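Long-range contacts in solute Binding Protein, BlMnBP1 in complex with mannotriose (Bifidobacterium, PDB 6FUV), which binds beta-manno-oligosaccharides such as mannotriose and probably delivers them to an ABC transporter for uptake by the bacterium: residues A[82-87]-A[305-310]; A[144-149]-A[162-167]; A[296-301]-A[359-364]. One frame throughout, in Å; residues are numbered along the deposited sequence.

Contact 1: residues A[82-87]-A[305-310]. With BMA (beta-D-mannopyranose), chain B.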
# COMPACT_ATOMS: atom_id res chain seq x y z
N TRP A 82 -12.35 5.84 -18.89
CA TRP A 82 -12.04 6.21 -17.52
C TRP A 82 -11.55 7.65 -17.53
O TRP A 82 -10.99 8.10 -18.52
CB TRP A 82 -10.97 5.32 -16.91
CG TRP A 82 -9.71 5.41 -17.58
CD1 TRP A 82 -9.38 4.85 -18.76
CD2 TRP A 82 -8.57 6.14 -17.14
NE1 TRP A 82 -8.09 5.17 -19.09
CE2 TRP A 82 -7.57 5.97 -18.12
CE3 TRP A 82 -8.30 6.92 -16.01
CZ2 TRP A 82 -6.30 6.55 -18.03
CZ3 TRP A 82 -7.04 7.49 -15.89
CH2 TRP A 82 -6.03 7.29 -16.91
N ASP A 83 -11.82 8.37 -16.43
CA ASP A 83 -11.28 9.70 -16.21
C ASP A 83 -10.40 9.79 -14.98
O ASP A 83 -9.39 10.49 -15.02
CB ASP A 83 -12.43 10.68 -16.10
CG ASP A 83 -13.34 10.64 -17.30
OD1 ASP A 83 -12.88 11.02 -18.36
OD2 ASP A 83 -14.50 10.17 -17.18
N ILE A 84 -10.72 9.06 -13.92
CA ILE A 84 -9.85 8.86 -12.78
C ILE A 84 -9.58 7.36 -12.65
O ILE A 84 -10.50 6.53 -12.72
CB ILE A 84 -10.51 9.39 -11.49
CG1 ILE A 84 -10.94 10.84 -11.60
CG2 ILE A 84 -9.56 9.29 -10.36
CD1 ILE A 84 -12.10 11.22 -10.66
N MET A 85 -8.32 7.00 -12.47
CA MET A 85 -7.98 5.66 -12.00
C MET A 85 -7.01 5.76 -10.85
O MET A 85 -6.39 6.80 -10.62
CB MET A 85 -7.37 4.80 -13.10
CG MET A 85 -5.98 5.10 -13.60
SD MET A 85 -5.29 3.64 -14.42
CE MET A 85 -6.32 3.69 -15.90
N MET A 86 -6.83 4.65 -10.15
CA MET A 86 -5.72 4.48 -9.23
C MET A 86 -4.48 4.13 -10.03
O MET A 86 -4.45 3.13 -10.74
CB MET A 86 -6.01 3.38 -8.22
CG MET A 86 -7.20 3.66 -7.36
SD MET A 86 -7.17 5.28 -6.59
CE MET A 86 -8.63 5.02 -5.47
N ILE A 87 -3.45 4.96 -9.91
CA ILE A 87 -2.28 4.85 -10.76
C ILE A 87 -1.64 3.49 -10.50
O ILE A 87 -1.32 3.19 -9.35
CB ILE A 87 -1.28 5.99 -10.52
CG1 ILE A 87 -1.91 7.30 -10.85
CG2 ILE A 87 -0.02 5.73 -11.32
CD1 ILE A 87 -0.99 8.49 -10.59
N TYR A 305 -3.04 3.82 -2.91
CA TYR A 305 -3.15 4.06 -4.35
C TYR A 305 -3.47 5.54 -4.54
O TYR A 305 -4.24 6.12 -3.76
CB TYR A 305 -4.26 3.20 -4.99
CG TYR A 305 -3.79 1.87 -5.60
CD1 TYR A 305 -3.04 1.84 -6.73
CD2 TYR A 305 -4.17 0.67 -5.06
CE1 TYR A 305 -2.60 0.65 -7.29
CE2 TYR A 305 -3.77 -0.52 -5.60
CZ TYR A 305 -2.97 -0.53 -6.73
OH TYR A 305 -2.58 -1.70 -7.29
N SER A 306 -2.82 6.14 -5.55
CA SER A 306 -3.05 7.53 -5.89
C SER A 306 -4.08 7.68 -7.01
O SER A 306 -4.20 6.85 -7.91
CB SER A 306 -1.75 8.21 -6.33
OG SER A 306 -0.87 8.50 -5.31
N MET A 307 -4.79 8.78 -6.98
CA MET A 307 -5.77 9.08 -8.02
C MET A 307 -5.07 9.83 -9.14
O MET A 307 -4.45 10.85 -8.89
CB MET A 307 -6.94 9.89 -7.46
CG MET A 307 -7.96 9.04 -6.73
SD MET A 307 -9.02 10.02 -5.70
CE MET A 307 -7.85 10.49 -4.42
N GLY A 308 -5.15 9.26 -10.34
CA GLY A 308 -4.61 9.88 -11.55
C GLY A 308 -5.71 10.15 -12.57
O GLY A 308 -6.69 9.43 -12.65
N ILE A 309 -5.52 11.19 -13.37
CA ILE A 309 -6.54 11.67 -14.30
C ILE A 309 -6.08 11.42 -15.74
O ILE A 309 -4.94 11.74 -16.09
CB ILE A 309 -6.82 13.16 -14.06
CG1 ILE A 309 -7.42 13.33 -12.66
CG2 ILE A 309 -7.78 13.76 -15.08
CD1 ILE A 309 -7.97 14.70 -12.39
N ASN A 310 -6.99 10.90 -16.56
CA ASN A 310 -6.74 10.52 -17.96
C ASN A 310 -6.46 11.73 -18.85
O ASN A 310 -7.30 12.61 -19.02
CB ASN A 310 -7.97 9.76 -18.47
CG ASN A 310 -7.76 8.99 -19.77
OD1 ASN A 310 -6.72 9.03 -20.40
ND2 ASN A 310 -8.78 8.28 -20.17
C1 BMA B . -2.44 -1.03 -1.53
C2 BMA B . -1.75 -0.35 -0.36
C3 BMA B . -0.79 0.76 -0.84
C4 BMA B . 0.10 0.17 -1.98
C5 BMA B . -0.76 -0.44 -3.06
C6 BMA B . 0.05 -0.99 -4.22
O2 BMA B . -0.98 -1.35 0.33
O3 BMA B . 0.03 1.35 0.20
O4 BMA B . 0.88 1.16 -2.55
O5 BMA B . -1.50 -1.49 -2.48
O6 BMA B . 0.77 -2.11 -3.78
O HOH W 1 -0.87 4.72 -7.23

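Contact 2: residues A[144-149]-A[162-167]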
# COMPACT_ATOMS: atom_id res chain seq x y z
N LYS A 144 -4.86 -13.25 23.36
CA LYS A 144 -5.02 -13.46 24.80
C LYS A 144 -5.19 -14.94 25.11
O LYS A 144 -4.58 -15.43 26.06
CB LYS A 144 -6.20 -12.67 25.32
CG LYS A 144 -6.16 -12.43 26.83
CD LYS A 144 -7.54 -12.06 27.41
CE LYS A 144 -8.08 -10.77 26.80
NZ LYS A 144 -9.48 -10.96 26.28
N GLU A 145 -5.92 -15.68 24.27
CA GLU A 145 -6.10 -17.10 24.53
C GLU A 145 -4.77 -17.85 24.49
O GLU A 145 -4.69 -18.96 25.02
CB GLU A 145 -7.00 -17.77 23.49
CG GLU A 145 -8.40 -17.23 23.39
CD GLU A 145 -9.15 -17.80 22.19
OE1 GLU A 145 -8.78 -18.92 21.74
OE2 GLU A 145 -10.10 -17.13 21.69
N ALA A 146 -3.77 -17.31 23.77
CA ALA A 146 -2.47 -17.95 23.61
C ALA A 146 -1.46 -17.47 24.64
O ALA A 146 -0.28 -17.78 24.53
CB ALA A 146 -1.94 -17.67 22.21
N GLY A 147 -1.86 -16.68 25.60
CA GLY A 147 -0.97 -16.20 26.62
C GLY A 147 -0.12 -15.00 26.26
O GLY A 147 0.72 -14.59 27.06
N ILE A 148 -0.32 -14.44 25.08
CA ILE A 148 0.46 -13.30 24.60
C ILE A 148 -0.20 -12.03 25.12
O ILE A 148 -1.29 -11.68 24.69
CB ILE A 148 0.55 -13.30 23.07
CG1 ILE A 148 1.13 -14.64 22.59
CG2 ILE A 148 1.39 -12.14 22.63
CD1 ILE A 148 0.76 -15.02 21.21
N ASN A 149 0.46 -11.34 26.04
CA ASN A 149 -0.06 -10.11 26.60
C ASN A 149 0.75 -8.86 26.25
O ASN A 149 0.42 -7.78 26.71
CB ASN A 149 -0.16 -10.25 28.13
CG ASN A 149 0.98 -11.06 28.73
OD1 ASN A 149 2.14 -10.92 28.33
ND2 ASN A 149 0.64 -12.01 29.62
N LEU A 162 3.75 -16.85 17.21
CA LEU A 162 3.09 -17.82 16.33
C LEU A 162 3.17 -19.23 16.92
O LEU A 162 2.24 -20.02 16.77
CB LEU A 162 3.73 -17.77 14.93
CG LEU A 162 3.62 -16.45 14.15
CD1 LEU A 162 4.32 -16.57 12.79
CD2 LEU A 162 2.18 -16.04 13.97
N LYS A 163 4.28 -19.56 17.58
CA LYS A 163 4.35 -20.87 18.22
C LYS A 163 3.31 -21.00 19.32
O LYS A 163 2.65 -22.03 19.43
CB LYS A 163 5.74 -21.14 18.77
CG LYS A 163 5.81 -22.37 19.61
CD LYS A 163 7.10 -23.13 19.38
CE LYS A 163 8.29 -22.28 19.52
NZ LYS A 163 9.53 -23.08 19.67
N ALA A 164 3.12 -19.96 20.11
CA ALA A 164 2.11 -20.01 21.17
C ALA A 164 0.70 -20.10 20.59
O ALA A 164 -0.15 -20.82 21.12
CB ALA A 164 2.22 -18.78 22.05
N ILE A 165 0.41 -19.34 19.53
CA ILE A 165 -0.92 -19.34 18.93
C ILE A 165 -1.25 -20.74 18.43
O ILE A 165 -2.34 -21.25 18.67
CB ILE A 165 -1.00 -18.31 17.79
CG1 ILE A 165 -0.75 -16.90 18.34
CG2 ILE A 165 -2.34 -18.42 17.06
CD1 ILE A 165 -0.61 -15.83 17.27
N LYS A 166 -0.31 -21.38 17.77
CA LYS A 166 -0.59 -22.70 17.20
C LYS A 166 -0.70 -23.75 18.29
O LYS A 166 -1.50 -24.68 18.17
CB LYS A 166 0.50 -23.13 16.23
CG LYS A 166 0.11 -24.38 15.39
CD LYS A 166 1.27 -24.95 14.65
CE LYS A 166 0.89 -26.21 13.90
NZ LYS A 166 -0.42 -26.10 13.16
N GLU A 167 0.03 -23.57 19.38
CA GLU A 167 0.02 -24.51 20.48
C GLU A 167 -1.28 -24.43 21.28
O GLU A 167 -1.91 -25.45 21.56
CB GLU A 167 1.25 -24.24 21.36
CG GLU A 167 1.58 -25.34 22.35
CD GLU A 167 2.23 -24.79 23.62
OE1 GLU A 167 2.72 -23.65 23.60
OE2 GLU A 167 2.22 -25.52 24.65

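Contact 3: residues A[296-301]-A[359-364]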
# COMPACT_ATOMS: atom_id res chain seq x y z
N LYS A 296 14.16 1.02 18.88
CA LYS A 296 13.04 1.78 18.35
C LYS A 296 12.37 1.08 17.17
O LYS A 296 12.97 0.30 16.46
CB LYS A 296 13.48 3.15 17.92
CG LYS A 296 13.64 4.15 19.10
CD LYS A 296 14.14 5.50 18.62
CE LYS A 296 13.09 6.23 17.73
NZ LYS A 296 11.83 6.59 18.46
N GLN A 297 11.10 1.37 17.00
CA GLN A 297 10.31 0.85 15.90
C GLN A 297 9.90 1.97 14.98
O GLN A 297 9.65 3.10 15.43
CB GLN A 297 9.05 0.13 16.39
CG GLN A 297 9.36 -1.21 16.98
CD GLN A 297 8.17 -2.05 17.11
OE1 GLN A 297 8.08 -3.11 16.51
NE2 GLN A 297 7.22 -1.61 17.90
N TYR A 298 9.86 1.66 13.68
CA TYR A 298 9.66 2.64 12.63
C TYR A 298 8.64 2.09 11.66
O TYR A 298 8.50 0.89 11.52
CB TYR A 298 10.97 2.97 11.88
CG TYR A 298 12.09 3.49 12.70
CD1 TYR A 298 12.88 2.64 13.45
CD2 TYR A 298 12.38 4.85 12.73
CE1 TYR A 298 13.93 3.14 14.23
CE2 TYR A 298 13.38 5.34 13.48
CZ TYR A 298 14.17 4.49 14.23
OH TYR A 298 15.15 5.05 14.97
N ALA A 299 7.92 2.99 11.01
CA ALA A 299 7.02 2.63 9.93
C ALA A 299 7.15 3.62 8.78
O ALA A 299 7.06 4.84 8.95
CB ALA A 299 5.59 2.61 10.42
N THR A 300 7.35 3.11 7.58
CA THR A 300 7.35 3.96 6.41
C THR A 300 5.96 4.54 6.23
O THR A 300 4.96 3.82 6.30
CB THR A 300 7.77 3.19 5.16
OG1 THR A 300 9.06 2.62 5.39
CG2 THR A 300 7.88 4.13 4.00
N LEU A 301 5.90 5.84 6.01
CA LEU A 301 4.68 6.51 5.59
C LEU A 301 4.74 6.67 4.08
O LEU A 301 5.65 7.31 3.54
CB LEU A 301 4.53 7.86 6.28
CG LEU A 301 3.36 8.75 5.92
CD1 LEU A 301 2.07 8.02 6.08
CD2 LEU A 301 3.46 10.03 6.79
N ASP A 359 4.60 4.81 20.22
CA ASP A 359 6.05 4.88 20.25
C ASP A 359 6.72 4.71 18.89
O ASP A 359 7.95 4.64 18.85
CB ASP A 359 6.61 3.78 21.15
CG ASP A 359 6.27 3.98 22.61
OD1 ASP A 359 6.07 5.13 22.99
OD2 ASP A 359 6.21 2.97 23.36
N VAL A 360 5.98 4.60 17.79
CA VAL A 360 6.56 4.28 16.49
C VAL A 360 6.83 5.56 15.72
O VAL A 360 5.99 6.46 15.63
CB VAL A 360 5.65 3.33 15.68
CG1 VAL A 360 6.22 3.07 14.33
CG2 VAL A 360 5.42 2.04 16.44
N GLU A 361 7.99 5.65 15.12
CA GLU A 361 8.33 6.81 14.30
C GLU A 361 7.96 6.54 12.85
O GLU A 361 8.56 5.69 12.19
CB GLU A 361 9.82 7.12 14.45
CG GLU A 361 10.26 8.37 13.73
CD GLU A 361 11.63 8.82 14.21
OE1 GLU A 361 11.97 8.53 15.40
OE2 GLU A 361 12.37 9.43 13.38
N LEU A 362 6.97 7.24 12.36
CA LEU A 362 6.60 7.17 10.95
C LEU A 362 7.58 8.03 10.17
O LEU A 362 7.86 9.17 10.54
CB LEU A 362 5.18 7.68 10.70
CG LEU A 362 3.97 7.06 11.35
CD1 LEU A 362 2.81 7.18 10.33
CD2 LEU A 362 4.11 5.68 11.77
N ILE A 363 8.15 7.48 9.11
CA ILE A 363 9.11 8.18 8.27
C ILE A 363 8.73 7.99 6.79
O ILE A 363 8.67 6.85 6.30
CB ILE A 363 10.53 7.68 8.52
CG1 ILE A 363 10.58 6.19 8.65
CG2 ILE A 363 11.08 8.30 9.85
CD1 ILE A 363 12.07 5.62 8.71
N VAL A 364 8.49 9.10 6.11
CA VAL A 364 8.41 9.12 4.65
C VAL A 364 9.77 8.85 4.03
O VAL A 364 10.78 9.36 4.49
CB VAL A 364 7.88 10.49 4.21
CG1 VAL A 364 7.92 10.60 2.71
CG2 VAL A 364 6.49 10.75 4.80
O HOH W 2 9.43 2.62 19.19

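Contact 1: residues A[82-87]-A[305-310]
A chi1 of 63° sets the CG of Trp82 between its own backbone N and carbonyl carbon, while Asn310 carries its CG anti to the backbone N (chi1 -166°); together they lay amide on indole at the end of an antiparallel pair, 84-86 with 306-309, in the sheet of a solute-binding-protein lobe. The two planes lie 3° apart, and Asn310 CB sits 3.4 Å from the centroid of the Trp82 six-membered ring, a CH-pi contact. Asn310 ND2 also gives a nearly straight bond to Trp82 O (2.8 Å) and a second to Asn79 O, which fixes the amide's rotation. Met85 CE covers the opposite indole face, a thioether methyl suited to an aromatic surface.

Gly308 pairs with Met85 through two backbone bonds; Ile87 CG1 packs 3.8 Å from Gly308 CA, a closeness that glycine permits. Ile84, Met86, Met307 and Ile309 share one apolar face, with Ile84 CG2 4.0 Å from Met307 CB. Tyr305, just before the 306-309 part of the strand, faces the sugar site: its ring takes Met86 CB obliquely and Ile87 O at its edge, and one face lies over a mannose, with Tyr305 CE2 3.9 Å from BMA C5.

Contact 2: residues A[144-149]-A[162-167]
Ile148 reaches across to Ala164 and Ile165 just after a Schellman motif has ended helix 140-145, and the contact packs this turn against helix 155-168. The motif bends the chain at Gly147, whose positive phi (83°) suits a residue without a side chain; Gly147 N bonds to Lys144 O, and Ile148 N to Phe143 O. The turn brings two apolar residues, Ala146 and Ile148, onto the neighbouring helix.

From CB, which points toward that helix, the Ile148 side chain can be followed along its longer branch. CG1 takes the place beside the backbone N (chi1 -56°), and the chain continues nearly extended through chi2 of 155°, which carries the terminal methyl, CD1, to the helix. That methyl lies 3.7 Å from Ile165 CG1 and 4.1 Å from Ala164 CB. The two isoleucine side chains cross at about a right angle, one methyl end laid against the methylene of the other.

Ala146, small enough for the backbones to close in, stands opposite Ile165 with their CA atoms 5.1 Å apart. Its CB meets Ile165 CA at 3.8 Å, and Ala146 O touches Ala164 CB at 3.7 Å. Alanine at 164 likewise keeps the helix surface low enough for the turn. Beyond the pair, Ile165 also packs on Val142 and Phe143 of helix 140-145 and on Ala262 of strand 261-264, so the same residue touches both the helix that the turn ends and a strand of the four-stranded sheet.

With no hydrogen bond or salt bridge between the two segments, the contact rests mainly on van der Waals packing and buried hydrocarbon: 162 Å² in all, a modest patch held by the close fit of small apolar groups.

Contact 3: residues A[296-301]-A[359-364]
Strands 298-301 and 361-364 form a parallel pair in the larger of the two mixed sheets of this solute-binding protein, Tyr298 lying beside Glu361, Ala299 beside Leu362 and Thr300 beside Ile363. Four backbone bonds join them: Glu361 N to Gln297 O, Ala299 N to Glu361 O, Ile363 N to Ala299 O, and Leu301 N to Ile363 O. In the last, Leu301 N sits above the carbonyl plane of Ile363, 64° out of it and well off the lone pairs.

One face carries Tyr298, Glu361, Thr300 and Ile363. Glu361 sends CG anti to its backbone N (chi1 -175°) and stays extended, which lays its aliphatic part alongside the tyrosine: Glu361 CB is 3.8 Å from Tyr298 CD2, and the carboxylate is turned 55° from the ring. Glu361 OE1 then reaches Lys296, whose NZ forms a long salt bridge of 3.6 Å. Such long, flexible charged residues suit this surface edge, while Ile363 CD1 approaches the same ring obliquely, 4.1 Å from Tyr298 CD2.

Ala299 lies on the other face with Leu362; its small CB is 3.7 Å from Leu362 CD2, and Val360 CG1, from the residue before strand 361-364, comes within 4.0 Å of the same Ala299 CB. Outside the pair, Thr300 N is held by Asn194 OD1, and Val360 packs on Pro288 of strand 284-288. Further along, Leu301 crosses Val364 obliquely, and Leu301 CD2 meets Val364 CG2 at 3.7 Å.

Overall arrangement
Contacts 1 and 3 lie in one mixed sheet and share strand 298-309, whose later residues (306-309) pair antiparallel with 84-86 and whose first residues (298-301) pair parallel with 361-364. Their segments alternate along the sequence. Their centres are about 28 Å apart, on opposite sides of the chain's centre, and this broken strand therefore spans much of the fold, with the bound glycan beside it at Tyr305. Contact 2 is nested within the loop that contact 1 spans, closes before contact 3 opens, and lies at the periphery, about 43 Å from contact 1 and about 26 Å from contact 3, centre to centre. The layout is consistent with a two-lobed binding protein that holds its sugar between the lobes.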